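Local structure of 11S globulin seed storage protein (Amaranthus hypochondriacus, 3QAC) at residues V310-L315 with S403-F408. The protein probably serves as a nutrient reservoir of the seed, an 11S globulin whose mature subunits pair an acidic with a basic chain cut from one precursor. Residues are numbered along the deposited sequence; the frame is centred on the assembly and turned at random.
Sequences VNSFNL and SENAMF
Ser312 and Glu404 meet in a direct hydrogen bond: the hydroxyl OG gives its proton to Glu404 OE2 over 2.6 Å. It meets the carboxylate on the anti side and somewhat out of its plane. Glu404 gets there as an outstretched arm, CG anti to the backbone N (chi1 168°) and the chain extended beyond it. With an alanine in place of Glu404, the Ser312 hydroxyl would probably lose this acceptor, and no carboxylate would lie against the serine.

Beside this bond the amide of Asn405 reaches in among Asn311, Ser312 and Phe313. Its plane stands almost perpendicular to the Asn311 amide, 85° apart. It lies within 17° of the Phe313 ring plane. Phe313 CE2 is 4.1 Å from Asn405 CG. Asn311 is turned back on its own loop: OD1 accepts from Phe313 N at 3.1 Å, with the donor above the carbonyl plane, and this Asx turn fixes the amide. The other end of that amide, ND2, donates to a water 3.2 Å away, which in turn donates to Ala406 O and makes a water-mediated link. Arg319 of helix 318-321 touches both Ser312 and Glu404. The contact thus ties together the loops following strands 305-310 and 394-401, which lie in one antiparallel sheet of the C-terminal cupin β-barrel of this 11S globulin.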
loop_
_atom_site.group_PDB
_atom_site.type_symbol
_atom_site.label_atom_id
_atom_site.label_comp_id
_atom_site.label_asym_id
_atom_site.label_seq_id
_atom_site.Cartn_x
_atom_site.Cartn_y
_atom_site.Cartn_z
ATOM N N VAL A 310 20.751 -1.692 8.547
ATOM C CA VAL A 310 19.674 -1.887 9.493
ATOM C C VAL A 310 18.435 -2.223 8.691
ATOM O O VAL A 310 17.949 -1.405 7.892
ATOM C CB VAL A 310 19.378 -0.626 10.284
ATOM C CG1 VAL A 310 18.421 -0.949 11.425
ATOM C CG2 VAL A 310 20.652 -0.039 10.802
ATOM N N ASN A 311 17.945 -3.437 8.895
ATOM C CA ASN A 311 16.706 -3.884 8.285
ATOM C C ASN A 311 15.876 -4.679 9.285
ATOM O O ASN A 311 16.033 -4.522 10.484
ATOM C CB ASN A 311 16.975 -4.682 7.013
ATOM C CG ASN A 311 17.816 -5.933 7.262
ATOM O OD1 ASN A 311 17.904 -6.431 8.384
ATOM N ND2 ASN A 311 18.430 -6.444 6.202
ATOM N N SER A 312 14.975 -5.502 8.778
ATOM C CA SER A 312 13.976 -6.164 9.600
ATOM C C SER A 312 14.544 -7.305 10.443
ATOM O O SER A 312 13.872 -7.796 11.340
ATOM C CB SER A 312 12.864 -6.718 8.714
ATOM O OG SER A 312 12.175 -5.682 8.049
ATOM N N PHE A 313 15.769 -7.726 10.148
ATOM C CA PHE A 313 16.395 -8.837 10.872
ATOM C C PHE A 313 17.119 -8.380 12.134
ATOM O O PHE A 313 16.981 -8.995 13.184
ATOM C CB PHE A 313 17.317 -9.635 9.947
ATOM C CG PHE A 313 16.670 -9.976 8.645
ATOM C CD1 PHE A 313 15.668 -10.935 8.591
ATOM C CD2 PHE A 313 17.015 -9.300 7.484
ATOM C CE1 PHE A 313 15.038 -11.231 7.392
ATOM C CE2 PHE A 313 16.399 -9.590 6.276
ATOM C CZ PHE A 313 15.403 -10.556 6.230
ATOM N N ASN A 314 17.869 -7.293 12.059
ATOM C CA ASN A 314 18.460 -6.782 13.282
ATOM C C ASN A 314 17.580 -5.739 13.961
ATOM O O ASN A 314 17.770 -5.434 15.133
ATOM C CB ASN A 314 19.881 -6.266 13.049
ATOM C CG ASN A 314 19.972 -5.342 11.853
ATOM O OD1 ASN A 314 20.986 -5.303 11.157
ATOM N ND2 ASN A 314 18.905 -4.615 11.599
ATOM N N LEU A 315 16.614 -5.192 13.226
ATOM C CA LEU A 315 15.643 -4.270 13.818
ATOM C C LEU A 315 14.248 -4.671 13.357
ATOM O O LEU A 315 13.740 -4.165 12.343
ATOM C CB LEU A 315 15.962 -2.820 13.444
ATOM C CG LEU A 315 15.309 -1.733 14.309
ATOM C CD1 LEU A 315 15.194 -2.175 15.748
ATOM C CD2 LEU A 315 16.076 -0.436 14.234
ATOM N N SER A 403 12.173 1.600 1.951
ATOM C CA SER A 403 11.431 0.340 2.011
ATOM C C SER A 403 12.059 -0.649 2.949
ATOM O O SER A 403 13.143 -0.432 3.471
ATOM C CB SER A 403 11.282 -0.307 0.640
ATOM O OG SER A 403 12.453 -1.012 0.291
ATOM N N GLU A 404 11.344 -1.748 3.151
ATOM C CA GLU A 404 11.786 -2.805 4.032
ATOM C C GLU A 404 12.975 -3.513 3.385
ATOM O O GLU A 404 12.982 -3.747 2.185
ATOM C CB GLU A 404 10.630 -3.775 4.275
ATOM C CG GLU A 404 11.052 -5.062 4.946
ATOM C CD GLU A 404 9.901 -5.780 5.608
ATOM O OE1 GLU A 404 8.752 -5.646 5.111
ATOM O OE2 GLU A 404 10.149 -6.476 6.626
ATOM N N ASN A 405 13.995 -3.820 4.174
ATOM C CA ASN A 405 15.125 -4.587 3.659
ATOM C C ASN A 405 15.445 -4.165 2.240
ATOM O O ASN A 405 15.429 -4.993 1.323
ATOM C CB ASN A 405 14.806 -6.079 3.628
ATOM C CG ASN A 405 14.042 -6.542 4.844
ATOM O OD1 ASN A 405 12.988 -7.161 4.712
ATOM N ND2 ASN A 405 14.569 -6.261 6.030
ATOM N N ALA A 406 15.690 -2.873 2.053
ATOM C CA ALA A 406 16.168 -2.384 0.774
ATOM C C ALA A 406 17.408 -3.196 0.422
ATOM O O ALA A 406 18.241 -3.489 1.272
ATOM C CB ALA A 406 16.498 -0.891 0.852
ATOM N N MET A 407 17.510 -3.568 -0.839
ATOM C CA MET A 407 18.594 -4.387 -1.308
ATOM C C MET A 407 19.223 -3.593 -2.417
ATOM O O MET A 407 18.511 -2.960 -3.186
ATOM C CB MET A 407 18.019 -5.648 -1.927
ATOM C CG MET A 407 18.937 -6.823 -1.903
ATOM S SD MET A 407 18.327 -7.975 -0.662
ATOM C CE MET A 407 19.560 -7.779 0.636
ATOM N N PHE A 408 20.540 -3.629 -2.533
ATOM C CA PHE A 408 21.151 -2.997 -3.676
ATOM C C PHE A 408 21.935 -4.016 -4.458
ATOM O O PHE A 408 22.128 -5.128 -3.996
ATOM C CB PHE A 408 22.029 -1.820 -3.264
ATOM C CG PHE A 408 23.278 -2.215 -2.543
ATOM C CD1 PHE A 408 24.386 -2.655 -3.237
ATOM C CD2 PHE A 408 23.354 -2.119 -1.172
ATOM C CE1 PHE A 408 25.551 -2.999 -2.568
ATOM C CE2 PHE A 408 24.518 -2.474 -0.494
ATOM C CZ PHE A 408 25.613 -2.902 -1.193
HETATM O O HOH W 1 18.147 -5.973 3.041
#